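Local coordinates for haloalkane dehalogenase (Mycobacterium rhodesiae, PDB 4MJ3), which catalyses the hydrolytic removal of halide from haloalkanes, probably through the nucleophile, histidine and acid machinery of the alpha/beta hydrolase fold, at residues M65-L69 with L290-V295; R75-I79 with A108-L114; V180-S186 with G279-D285; G236-F242 with H263-A267. All coordinates share one frame; numbering follows the deposited sequence.

Interaction 1: residues M65-L69 with L290-V295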
loop_
_atom_site.group_PDB
_atom_site.type_symbol
_atom_site.label_atom_id
_atom_site.label_comp_id
_atom_site.label_asym_id
_atom_site.label_seq_id
_atom_site.Cartn_x
_atom_site.Cartn_y
_atom_site.Cartn_z
HETATM N N MSE A 65 8.859 -3.981 -9.840
HETATM C CA MSE A 65 9.797 -3.996 -8.711
HETATM C C MSE A 65 10.173 -5.396 -8.302
HETATM O O MSE A 65 11.320 -5.650 -7.936
HETATM C CB MSE A 65 9.157 -3.271 -7.524
HETATM C CG MSE A 65 9.070 -1.811 -7.892
HETATM SE SE MSE A 65 8.426 -0.753 -6.352
HETATM C CE MSE A 65 9.789 -1.093 -5.012
ATOM N N ILE A 66 9.222 -6.327 -8.375
ATOM C CA ILE A 66 9.461 -7.680 -7.903
ATOM C C ILE A 66 10.697 -8.363 -8.547
ATOM O O ILE A 66 11.525 -8.895 -7.813
ATOM C CB ILE A 66 8.182 -8.549 -7.997
ATOM C CG1 ILE A 66 7.153 -8.061 -6.978
ATOM C CG2 ILE A 66 8.512 -10.015 -7.761
ATOM C CD1 ILE A 66 5.742 -8.522 -7.245
ATOM N N PRO A 67 10.839 -8.344 -9.892
ATOM C CA PRO A 67 11.998 -9.009 -10.480
ATOM C C PRO A 67 13.348 -8.440 -10.045
ATOM O O PRO A 67 14.300 -9.185 -9.906
ATOM C CB PRO A 67 11.787 -8.823 -11.986
ATOM C CG PRO A 67 10.317 -8.646 -12.145
ATOM C CD PRO A 67 9.917 -7.855 -10.938
ATOM N N VAL A 68 13.417 -7.136 -9.820
ATOM C CA VAL A 68 14.643 -6.481 -9.340
ATOM C C VAL A 68 14.997 -6.973 -7.927
ATOM O O VAL A 68 16.137 -7.327 -7.656
ATOM C CB VAL A 68 14.483 -4.948 -9.320
ATOM C CG1 VAL A 68 15.708 -4.273 -8.722
ATOM C CG2 VAL A 68 14.217 -4.433 -10.732
ATOM N N LEU A 69 13.996 -7.053 -7.067
ATOM C CA LEU A 69 14.195 -7.497 -5.689
ATOM C C LEU A 69 14.638 -8.960 -5.674
ATOM O O LEU A 69 15.574 -9.332 -4.974
ATOM C CB LEU A 69 12.898 -7.294 -4.884
ATOM C CG LEU A 69 12.439 -5.838 -4.759
ATOM C CD1 LEU A 69 11.056 -5.777 -4.145
ATOM C CD2 LEU A 69 13.415 -4.986 -3.951
ATOM N N LEU A 290 12.934 2.654 -8.111
ATOM C CA LEU A 290 12.556 2.536 -6.706
ATOM C C LEU A 290 13.065 1.209 -6.131
ATOM O O LEU A 290 13.618 1.187 -5.037
ATOM C CB LEU A 290 11.044 2.690 -6.498
ATOM C CG LEU A 290 10.561 2.573 -5.044
ATOM C CD1 LEU A 290 11.218 3.601 -4.141
ATOM C CD2 LEU A 290 9.045 2.695 -4.987
ATOM N N ALA A 291 12.944 0.124 -6.895
ATOM C CA ALA A 291 13.434 -1.175 -6.437
ATOM C C ALA A 291 14.950 -1.160 -6.237
ATOM O O ALA A 291 15.434 -1.704 -5.251
ATOM C CB ALA A 291 13.035 -2.281 -7.394
ATOM N N GLU A 292 15.679 -0.516 -7.139
ATOM C CA GLU A 292 17.128 -0.363 -6.984
ATOM C C GLU A 292 17.478 0.423 -5.710
ATOM O O GLU A 292 18.410 0.051 -4.993
ATOM C CB GLU A 292 17.771 0.286 -8.218
ATOM C CG GLU A 292 17.782 -0.607 -9.481
ATOM C CD GLU A 292 18.734 -1.797 -9.401
ATOM O OE1 GLU A 292 19.388 -1.986 -8.350
ATOM O OE2 GLU A 292 18.841 -2.558 -10.397
ATOM N N ALA A 293 16.718 1.471 -5.414
ATOM C CA ALA A 293 16.909 2.227 -4.170
ATOM C C ALA A 293 16.671 1.341 -2.940
ATOM O O ALA A 293 17.412 1.432 -1.964
ATOM C CB ALA A 293 16.014 3.452 -4.129
ATOM N N VAL A 294 15.656 0.470 -2.995
ATOM C CA VAL A 294 15.388 -0.456 -1.895
ATOM C C VAL A 294 16.540 -1.451 -1.695
ATOM O O VAL A 294 16.965 -1.675 -0.566
ATOM C CB VAL A 294 14.060 -1.220 -2.106
ATOM C CG1 VAL A 294 13.910 -2.312 -1.067
ATOM C CG2 VAL A 294 12.886 -0.251 -2.059
ATOM N N VAL A 295 17.073 -1.986 -2.795
ATOM C CA VAL A 295 18.177 -2.937 -2.722
ATOM C C VAL A 295 19.390 -2.251 -2.091
ATOM O O VAL A 295 20.000 -2.788 -1.179
ATOM C CB VAL A 295 18.556 -3.510 -4.095
ATOM C CG1 VAL A 295 19.830 -4.335 -3.989
ATOM C CG2 VAL A 295 17.417 -4.354 -4.640
#
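On helix 282-300 the contact begins with Leu-290, which meets Met-65, a selenomethionine in the model. The two side chains cross at a slant, with Met-65 CE 3.7 Å from Leu-290 CG and the selenium 3.8 Å from Leu-290 CD2. The bend at the far end of Met-65, chi3 60°, turns the methyl so that selenium and CE both lie against the leucine branch.

One residue on, Ala-291 is the point where the backbones come nearest, its CA 5.1 Å from that of Met-65. Its single methyl points at the other segment and sits 3.6 Å from Val-68 CG1, while Met-65 CB approaches the same methyl at 4.0 Å. Glu-292 starts off in another direction, but its chain folds back at chi2 (-70°), which carries the carboxylate round to the outer side of Val-68; OE2 stops 3.9 Å from Val-68 CG1, and the two chains cross at about a right angle. This is the solvent-exposed margin.

Val-294 and Val-295 then take up Leu-69. CD2 of Leu-69 touches both, 4.0 Å from Val-294 CG1 and 4.1 Å from Val-295 CG2. No hydrogen bond joins the segments: the joint is apolar packing between helix 66-71 with the residue before it and helix 282-300, the closing helix of this alpha/beta hydrolase chain. Ile-66 and Leu-69 also reach Leu-51 on strand 48-52, and Ile-66 touches Leu-39 on strand 33-41, so helix 66-71 is packed against the central sheet as well as against helix 282-300.

Interaction 2: residues R75-I79 with A108-L114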
loop_
_atom_site.group_PDB
_atom_site.type_symbol
_atom_site.label_atom_id
_atom_site.label_comp_id
_atom_site.label_asym_id
_atom_site.label_seq_id
_atom_site.Cartn_x
_atom_site.Cartn_y
_atom_site.Cartn_z
ATOM N N ARG A 75 13.484 -11.705 -0.846
ATOM C CA ARG A 75 12.186 -12.352 -0.958
ATOM C C ARG A 75 11.106 -11.273 -0.984
ATOM O O ARG A 75 10.887 -10.575 0.004
ATOM C CB ARG A 75 11.974 -13.293 0.221
ATOM C CG ARG A 75 10.635 -14.008 0.231
ATOM C CD ARG A 75 10.553 -14.984 1.386
ATOM N NE ARG A 75 9.171 -15.395 1.630
ATOM C CZ ARG A 75 8.679 -15.733 2.816
ATOM N NH1 ARG A 75 9.430 -15.684 3.911
ATOM N NH2 ARG A 75 7.417 -16.122 2.917
ATOM N N ALA A 76 10.395 -11.179 -2.101
ATOM C CA ALA A 76 9.386 -10.168 -2.285
ATOM C C ALA A 76 8.010 -10.752 -1.968
ATOM O O ALA A 76 7.585 -11.737 -2.571
ATOM C CB ALA A 76 9.419 -9.642 -3.712
ATOM N N VAL A 77 7.318 -10.106 -1.041
ATOM C CA VAL A 77 5.979 -10.486 -0.669
ATOM C C VAL A 77 5.079 -9.271 -0.866
ATOM O O VAL A 77 5.406 -8.178 -0.409
ATOM C CB VAL A 77 5.941 -10.969 0.790
ATOM C CG1 VAL A 77 4.531 -11.348 1.184
ATOM C CG2 VAL A 77 6.905 -12.137 0.956
ATOM N N ALA A 78 3.983 -9.444 -1.602
ATOM C CA ALA A 78 3.041 -8.352 -1.853
ATOM C C ALA A 78 1.644 -8.849 -1.503
ATOM O O ALA A 78 1.253 -9.942 -1.923
ATOM C CB ALA A 78 3.090 -7.921 -3.315
ATOM N N ILE A 79 0.893 -8.065 -0.733
ATOM C CA ILE A 79 -0.400 -8.538 -0.242
ATOM C C ILE A 79 -1.498 -7.592 -0.725
ATOM O O ILE A 79 -1.359 -6.396 -0.593
ATOM C CB ILE A 79 -0.397 -8.576 1.309
ATOM C CG1 ILE A 79 0.712 -9.496 1.826
ATOM C CG2 ILE A 79 -1.764 -9.008 1.840
ATOM C CD1 ILE A 79 0.869 -9.503 3.328
ATOM N N ALA A 108 -2.977 -11.158 8.036
ATOM C CA ALA A 108 -2.328 -11.715 6.851
ATOM C C ALA A 108 -0.827 -11.912 7.036
ATOM O O ALA A 108 -0.282 -12.996 6.775
ATOM C CB ALA A 108 -2.581 -10.842 5.644
ATOM N N ILE A 109 -0.158 -10.879 7.537
ATOM C CA ILE A 109 1.273 -10.953 7.821
ATOM C C ILE A 109 1.578 -12.122 8.789
ATOM O O ILE A 109 2.520 -12.898 8.591
ATOM C CB ILE A 109 1.779 -9.603 8.387
ATOM C CG1 ILE A 109 1.734 -8.548 7.290
ATOM C CG2 ILE A 109 3.197 -9.710 8.964
ATOM C CD1 ILE A 109 1.913 -7.122 7.780
ATOM N N GLU A 110 0.781 -12.221 9.849
ATOM C CA GLU A 110 0.955 -13.267 10.845
ATOM C C GLU A 110 0.726 -14.662 10.272
ATOM O O GLU A 110 1.453 -15.596 10.606
ATOM C CB GLU A 110 0.032 -13.034 12.028
ATOM C CG GLU A 110 0.402 -11.838 12.887
ATOM C CD GLU A 110 1.525 -12.152 13.850
ATOM O OE1 GLU A 110 2.677 -12.280 13.392
ATOM O OE2 GLU A 110 1.262 -12.265 15.066
ATOM N N GLU A 111 -0.295 -14.792 9.432
ATOM C CA GLU A 111 -0.662 -16.084 8.861
ATOM C C GLU A 111 0.397 -16.547 7.844
ATOM O O GLU A 111 0.762 -17.720 7.822
ATOM C CB GLU A 111 -2.046 -16.000 8.219
ATOM C CG GLU A 111 -2.674 -17.349 7.917
ATOM C CD GLU A 111 -2.887 -18.203 9.151
ATOM O OE1 GLU A 111 -3.392 -17.671 10.167
ATOM O OE2 GLU A 111 -2.511 -19.398 9.106
ATOM N N ILE A 112 0.903 -15.613 7.045
ATOM C CA ILE A 112 2.001 -15.912 6.139
ATOM C C ILE A 112 3.281 -16.255 6.919
ATOM O O ILE A 112 4.037 -17.147 6.518
ATOM C CB ILE A 112 2.277 -14.759 5.160
ATOM C CG1 ILE A 112 1.044 -14.516 4.283
ATOM C CG2 ILE A 112 3.487 -15.105 4.308
ATOM C CD1 ILE A 112 1.059 -13.197 3.572
ATOM N N GLY A 113 3.467 -15.611 8.065
ATOM C CA GLY A 113 4.561 -15.923 8.988
ATOM C C GLY A 113 5.824 -15.132 8.723
ATOM O O GLY A 113 6.925 -15.639 8.865
ATOM N N LEU A 114 5.663 -13.881 8.336
ATOM C CA LEU A 114 6.796 -13.030 7.988
ATOM C C LEU A 114 7.524 -12.508 9.230
ATOM O O LEU A 114 6.883 -12.200 10.239
ATOM C CB LEU A 114 6.316 -11.850 7.141
ATOM C CG LEU A 114 5.567 -12.190 5.853
ATOM C CD1 LEU A 114 5.119 -10.928 5.153
ATOM C CD2 LEU A 114 6.440 -13.025 4.930
HETATM O O HOH W 1 6.741 -17.402 5.553
#
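Ile-79 points from its strand at helix 98-112 and buries more surface here than any other residue. Its CD1 and that of Ile-112 reach for each other tip to tip, 3.7 Å apart. The same methyl of Ile-79 comes 4.2 Å from Ile-109 CG1, where the two side chains cross at about a right angle. With CG1 of Ile-79 turned away from its carbonyl carbon (chi1 -59°), the CG2 branch faces Ala-108 CB at 4.3 Å.

Leu-114, which follows Gly-113, the residue that breaks the helix with its positive phi, fills the other half. Its CD1 meets Val-77 CG1 at 4.0 Å, again end to end, while CD2 lies over one face of the Arg-75 guanidinium, 3.8 Å from NH2. That NH2 also donates in its own plane to a water at 3.0 Å, which donates to Ile-112 O at 2.9 Å, linking arginine and helix end. The arginine charge is met by a salt bridge to Asp-40.

Here a helix packs on the alpha/beta hydrolase sheet, axes 10.8 Å apart at 138°, within the connection from strand 75-79 to the parallel strand 117-121. Strand 75-79 lies between strands 33-41 and 48-52, and Ile-112 also touches Tyr-38.

Interaction 3: residues V180-S186 with G279-D285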
loop_
_atom_site.group_PDB
_atom_site.type_symbol
_atom_site.label_atom_id
_atom_site.label_comp_id
_atom_site.label_asym_id
_atom_site.label_seq_id
_atom_site.Cartn_x
_atom_site.Cartn_y
_atom_site.Cartn_z
ATOM N N VAL A 180 -5.483 5.222 -11.683
ATOM C CA VAL A 180 -4.046 4.977 -11.589
ATOM C C VAL A 180 -3.315 5.727 -12.695
ATOM O O VAL A 180 -2.299 6.377 -12.446
ATOM C CB VAL A 180 -3.702 3.465 -11.632
ATOM C CG1 VAL A 180 -2.196 3.244 -11.566
ATOM C CG2 VAL A 180 -4.359 2.736 -10.462
ATOM N N ASN A 181 -3.842 5.679 -13.915
ATOM C CA ASN A 181 -3.295 6.497 -15.001
ATOM C C ASN A 181 -3.265 7.986 -14.665
ATOM O O ASN A 181 -2.287 8.695 -14.960
ATOM C CB ASN A 181 -4.078 6.278 -16.291
ATOM C CG ASN A 181 -3.444 6.961 -17.484
ATOM O OD1 ASN A 181 -2.243 6.834 -17.726
ATOM N ND2 ASN A 181 -4.238 7.713 -18.218
ATOM N N GLY A 182 -4.320 8.447 -14.005
ATOM C CA GLY A 182 -4.434 9.829 -13.572
ATOM C C GLY A 182 -3.304 10.260 -12.670
ATOM O O GLY A 182 -2.874 11.412 -12.733
ATOM N N GLY A 183 -2.801 9.325 -11.852
ATOM C CA GLY A 183 -1.749 9.605 -10.903
ATOM C C GLY A 183 -0.373 9.144 -11.325
ATOM O O GLY A 183 0.522 9.002 -10.469
ATOM N N SER A 184 -0.210 8.874 -12.630
ATOM C CA SER A 184 1.066 8.462 -13.210
ATOM C C SER A 184 1.465 9.487 -14.283
ATOM O O SER A 184 0.582 10.051 -14.972
ATOM C CB SER A 184 0.938 7.072 -13.842
ATOM O OG SER A 184 0.495 6.079 -12.923
ATOM N N LEU A 185 2.761 9.756 -14.419
ATOM C CA LEU A 185 3.253 10.586 -15.533
ATOM C C LEU A 185 3.304 9.820 -16.845
ATOM O O LEU A 185 3.106 10.402 -17.911
ATOM C CB LEU A 185 4.643 11.125 -15.246
ATOM C CG LEU A 185 4.801 12.011 -14.031
ATOM C CD1 LEU A 185 6.212 12.594 -13.993
ATOM C CD2 LEU A 185 3.764 13.126 -14.010
ATOM N N SER A 186 3.549 8.520 -16.782
ATOM C CA SER A 186 3.571 7.729 -17.996
ATOM C C SER A 186 2.131 7.483 -18.462
ATOM O O SER A 186 1.198 7.569 -17.680
ATOM C CB SER A 186 4.358 6.427 -17.782
ATOM O OG SER A 186 3.828 5.661 -16.770
ATOM N N GLY A 279 5.026 10.192 -10.790
ATOM C CA GLY A 279 3.844 10.726 -10.123
ATOM C C GLY A 279 3.517 9.974 -8.854
ATOM O O GLY A 279 4.348 9.261 -8.281
ATOM N N HIS A 280 2.275 10.119 -8.401
ATOM C CA HIS A 280 1.815 9.437 -7.208
ATOM C C HIS A 280 2.071 7.928 -7.223
ATOM O O HIS A 280 2.615 7.369 -6.274
ATOM C CB HIS A 280 0.325 9.696 -7.035
ATOM C CG HIS A 280 -0.248 9.072 -5.815
ATOM N ND1 HIS A 280 0.097 9.471 -4.543
ATOM C CD2 HIS A 280 -1.152 8.071 -5.665
ATOM C CE1 HIS A 280 -0.559 8.736 -3.664
ATOM N NE2 HIS A 280 -1.308 7.869 -4.319
ATOM N N PHE A 281 1.686 7.274 -8.318
ATOM C CA PHE A 281 1.886 5.839 -8.492
ATOM C C PHE A 281 3.271 5.613 -9.066
ATOM O O PHE A 281 3.449 5.191 -10.211
ATOM C CB PHE A 281 0.789 5.234 -9.370
ATOM C CG PHE A 281 -0.566 5.328 -8.757
ATOM C CD1 PHE A 281 -0.949 4.443 -7.755
ATOM C CD2 PHE A 281 -1.438 6.310 -9.132
ATOM C CE1 PHE A 281 -2.187 4.518 -7.151
ATOM C CE2 PHE A 281 -2.688 6.415 -8.534
ATOM C CZ PHE A 281 -3.073 5.502 -7.556
ATOM N N LEU A 282 4.271 5.907 -8.233
ATOM C CA LEU A 282 5.645 5.961 -8.714
ATOM C C LEU A 282 6.159 4.589 -9.180
ATOM O O LEU A 282 7.106 4.520 -9.958
ATOM C CB LEU A 282 6.575 6.562 -7.660
ATOM C CG LEU A 282 7.053 5.719 -6.478
ATOM C CD1 LEU A 282 8.105 6.521 -5.712
ATOM C CD2 LEU A 282 5.908 5.351 -5.537
ATOM N N GLN A 283 5.527 3.523 -8.703
ATOM C CA GLN A 283 5.898 2.165 -9.095
ATOM C C GLN A 283 5.586 1.904 -10.568
ATOM O O GLN A 283 6.206 1.034 -11.177
ATOM C CB GLN A 283 5.191 1.115 -8.226
ATOM C CG GLN A 283 5.256 1.377 -6.724
ATOM C CD GLN A 283 4.029 2.089 -6.192
ATOM O OE1 GLN A 283 3.506 3.012 -6.826
ATOM N NE2 GLN A 283 3.568 1.677 -5.011
ATOM N N GLU A 284 4.628 2.631 -11.136
ATOM C CA GLU A 284 4.319 2.545 -12.568
ATOM C C GLU A 284 5.302 3.308 -13.419
ATOM O O GLU A 284 5.663 2.856 -14.496
ATOM C CB GLU A 284 2.937 3.103 -12.906
ATOM C CG GLU A 284 1.788 2.193 -12.577
ATOM C CD GLU A 284 1.740 0.906 -13.389
ATOM O OE1 GLU A 284 2.373 0.753 -14.468
ATOM O OE2 GLU A 284 1.071 -0.003 -12.896
ATOM N N ASP A 285 5.723 4.474 -12.957
ATOM C CA ASP A 285 6.602 5.341 -13.716
ATOM C C ASP A 285 8.067 4.959 -13.614
ATOM O O ASP A 285 8.796 5.038 -14.593
ATOM C CB ASP A 285 6.428 6.793 -13.226
ATOM C CG ASP A 285 5.064 7.381 -13.591
ATOM O OD1 ASP A 285 4.433 6.908 -14.559
ATOM O OD2 ASP A 285 4.625 8.348 -12.911
#
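Asp-285 supplies most of the polar grip, taking the backbone N-H groups of Leu-185 and Ser-186 and the hydroxyl of Ser-186 on one carboxylate. Leu-185 N reaches OD2 of Asp-285 at 2.8 Å on the syn side, near the carboxylate plane. Ser-186 N comes to OD1 of Asp-285 from above that plane at 2.9 Å. The Ser-186 hydroxyl arrives nearly in line with the C-O bond, its OG 2.6 Å from Asp-285 OD1. For this, OG sits between the backbone N and the carbonyl carbon (chi1 59°), on the same partner as its own amide. Gly-279 N, from the aspartate's own segment, occupies the anti lone pair of OD2 at 2.8 Å.

A backbone bond adds a second link: Phe-281 N donates to Gly-183 O at 3.0 Å, almost straight at 173°. Phe-281 is the centre of an inverse gamma turn and stands at the N-cap of helix 282-300.

Apolar contact is concentrated on the Phe-281 ring. Val-180 CG1 makes a CH-pi contact over one face, 4.1 Å from the centroid, and CD2 of His-280 covers the opposite face.

The contact joins the end of helix 176-182 to the turn that carries His-280, whose ring bonds through NE2 to Asp-123 and through ND1 to Asp-250, consistent with the nucleophile-histidine-acid triad of haloalkane dehalogenases. Asp-285 accepts four hydrogen bonds, two on each oxygen, which would favour its charged form, fix the carboxylate's rotation and, together with the Phe-281 amide bond, hold the turn of His-280.

Interaction 4: residues G236-F242 with H263-A267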
loop_
_atom_site.group_PDB
_atom_site.type_symbol
_atom_site.label_atom_id
_atom_site.label_comp_id
_atom_site.label_asym_id
_atom_site.label_seq_id
_atom_site.Cartn_x
_atom_site.Cartn_y
_atom_site.Cartn_z
ATOM N N GLY A 236 7.884 7.772 16.207
ATOM C CA GLY A 236 8.868 8.738 16.677
ATOM C C GLY A 236 9.933 8.165 17.597
ATOM O O GLY A 236 10.869 8.875 17.968
ATOM N N ARG A 237 9.779 6.892 17.978
ATOM C CA ARG A 237 10.788 6.159 18.735
ATOM C C ARG A 237 11.429 5.037 17.911
ATOM O O ARG A 237 12.214 4.267 18.441
ATOM C CB ARG A 237 10.161 5.557 19.994
ATOM C CG ARG A 237 9.505 6.584 20.902
ATOM C CD ARG A 237 9.042 5.964 22.223
ATOM N NE ARG A 237 7.873 5.103 22.041
ATOM C CZ ARG A 237 6.597 5.500 22.091
ATOM N NH1 ARG A 237 6.271 6.771 22.339
ATOM N NH2 ARG A 237 5.633 4.612 21.903
ATOM N N PHE A 238 11.083 4.937 16.625
ATOM C CA PHE A 238 11.583 3.864 15.758
ATOM C C PHE A 238 12.994 4.225 15.311
ATOM O O PHE A 238 13.186 5.133 14.495
ATOM C CB PHE A 238 10.644 3.663 14.562
ATOM C CG PHE A 238 10.967 2.455 13.708
ATOM C CD1 PHE A 238 10.510 1.203 14.066
ATOM C CD2 PHE A 238 11.649 2.599 12.522
ATOM C CE1 PHE A 238 10.779 0.093 13.276
ATOM C CE2 PHE A 238 11.954 1.491 11.736
ATOM C CZ PHE A 238 11.507 0.240 12.108
ATOM N N GLU A 239 13.980 3.500 15.835
ATOM C CA GLU A 239 15.397 3.788 15.626
ATOM C C GLU A 239 16.022 2.979 14.497
ATOM O O GLU A 239 17.176 3.234 14.107
ATOM C CB GLU A 239 16.170 3.491 16.912
ATOM C CG GLU A 239 15.734 4.330 18.093
ATOM C CD GLU A 239 16.275 5.737 18.053
ATOM O OE1 GLU A 239 17.156 6.029 17.215
ATOM O OE2 GLU A 239 15.827 6.555 18.876
ATOM N N LYS A 240 15.286 1.998 13.993
ATOM C CA LYS A 240 15.785 1.140 12.937
ATOM C C LYS A 240 15.718 1.870 11.593
ATOM O O LYS A 240 15.056 2.913 11.473
ATOM C CB LYS A 240 15.043 -0.197 12.907
ATOM C CG LYS A 240 15.509 -1.133 14.015
ATOM C CD LYS A 240 14.707 -2.420 14.101
ATOM C CE LYS A 240 13.346 -2.171 14.730
ATOM N NZ LYS A 240 12.583 -3.433 14.883
ATOM N N PRO A 241 16.421 1.345 10.588
ATOM C CA PRO A 241 16.548 2.114 9.329
ATOM C C PRO A 241 15.238 2.489 8.642
ATOM O O PRO A 241 14.346 1.649 8.456
ATOM C CB PRO A 241 17.395 1.190 8.443
ATOM C CG PRO A 241 18.216 0.429 9.411
ATOM C CD PRO A 241 17.295 0.157 10.573
ATOM N N PHE A 242 15.144 3.762 8.276
ATOM C CA PHE A 242 13.963 4.319 7.630
ATOM C C PHE A 242 14.421 5.168 6.442
ATOM O O PHE A 242 15.227 6.095 6.613
ATOM C CB PHE A 242 13.209 5.170 8.640
ATOM C CG PHE A 242 11.883 5.654 8.129
ATOM C CD1 PHE A 242 11.808 6.719 7.263
ATOM C CD2 PHE A 242 10.720 5.021 8.538
ATOM C CE1 PHE A 242 10.572 7.155 6.790
ATOM C CE2 PHE A 242 9.497 5.445 8.076
ATOM C CZ PHE A 242 9.434 6.509 7.202
ATOM N N HIS A 263 10.487 13.072 11.583
ATOM C CA HIS A 263 9.871 12.474 12.766
ATOM C C HIS A 263 10.523 11.173 13.230
ATOM O O HIS A 263 10.598 10.897 14.433
ATOM C CB HIS A 263 8.412 12.187 12.471
ATOM C CG HIS A 263 7.645 11.673 13.654
ATOM N ND1 HIS A 263 7.523 12.387 14.821
ATOM C CD2 HIS A 263 6.956 10.521 13.851
ATOM C CE1 HIS A 263 6.791 11.705 15.689
ATOM N NE2 HIS A 263 6.438 10.566 15.125
ATOM N N VAL A 264 10.976 10.361 12.274
ATOM C CA VAL A 264 11.468 9.015 12.581
ATOM C C VAL A 264 12.964 9.043 12.870
ATOM O O VAL A 264 13.761 9.387 11.988
ATOM C CB VAL A 264 11.221 8.066 11.405
ATOM C CG1 VAL A 264 11.633 6.642 11.763
ATOM C CG2 VAL A 264 9.749 8.112 11.010
ATOM N N PRO A 265 13.366 8.694 14.106
ATOM C CA PRO A 265 14.801 8.799 14.435
ATOM C C PRO A 265 15.694 7.953 13.522
ATOM O O PRO A 265 16.803 8.370 13.190
ATOM C CB PRO A 265 14.886 8.312 15.882
ATOM C CG PRO A 265 13.500 8.351 16.415
ATOM C CD PRO A 265 12.542 8.333 15.272
ATOM N N GLY A 266 15.191 6.787 13.117
ATOM C CA GLY A 266 15.929 5.887 12.229
ATOM C C GLY A 266 16.142 6.404 10.808
ATOM O O GLY A 266 16.853 5.772 10.020
ATOM N N ALA A 267 15.513 7.522 10.462
ATOM C CA ALA A 267 15.806 8.202 9.191
ATOM C C ALA A 267 17.117 8.972 9.221
ATOM O O ALA A 267 17.683 9.271 8.170
ATOM C CB ALA A 267 14.661 9.120 8.817
#
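Val-264 presents its two methyls to Phe-242, the first residue of strand 242-244, and Phe-238 in the loop before it, at one edge of the alpha/beta hydrolase sheet. CG2 stands over the centre of the Phe-242 ring in a CH-pi contact, 4.0 Å from the centroid and 12° from the normal. CG1, anti to the backbone N (chi1 -176°), also touches Phe-242, 3.7 Å from CD2, and reaches the edge of the Phe-238 ring; Phe-238 and Val-264 run side by side. Both rings pack onward to Val-143 of the adjacent strand 140-145.

Gly-236 CA lies over the His-263 ring toward its rim, 3.8 Å from the centroid, while His-263 NE2 is hydrogen-bonded to Trp-232 O. Glu-239 is bent at chi2 and its side chain crosses Pro-265 at about a right angle, with OE1 3.5 Å from Pro-265 CB.

In the backbone, Gly-266 N donates to Phe-238 O at 2.9 Å in the carbonyl plane, and Phe-242 N reaches Gly-266 O from well above its plane, at 3.2 Å. Phe-242 O is buried without a hydrogen-bonding partner; the nearest thing to one is a CA-H...O contact from Ala-267 CA at 3.4 Å.

From the N terminus, 65-69 comes first and waits for 290-295 near the end of the chain, so interaction 1 closes a long loop that holds the other three. Interaction 2 closes early within it, tying strand 75-79 to helix 98-112; it touches interaction 1 through Ile-66 and Leu-69 on Ala-76. Interaction 3 opens next and ties the end of helix 176-182 to the start of helix 282-300, the helix it shares with interaction 1. Before it closes, interaction 4 opens and closes, tying the loop before strand 242-244 to the turn after helix 256-263. None of the loops cross. Interaction 4 stands apart, its centre about 28 Å from that of interaction 3.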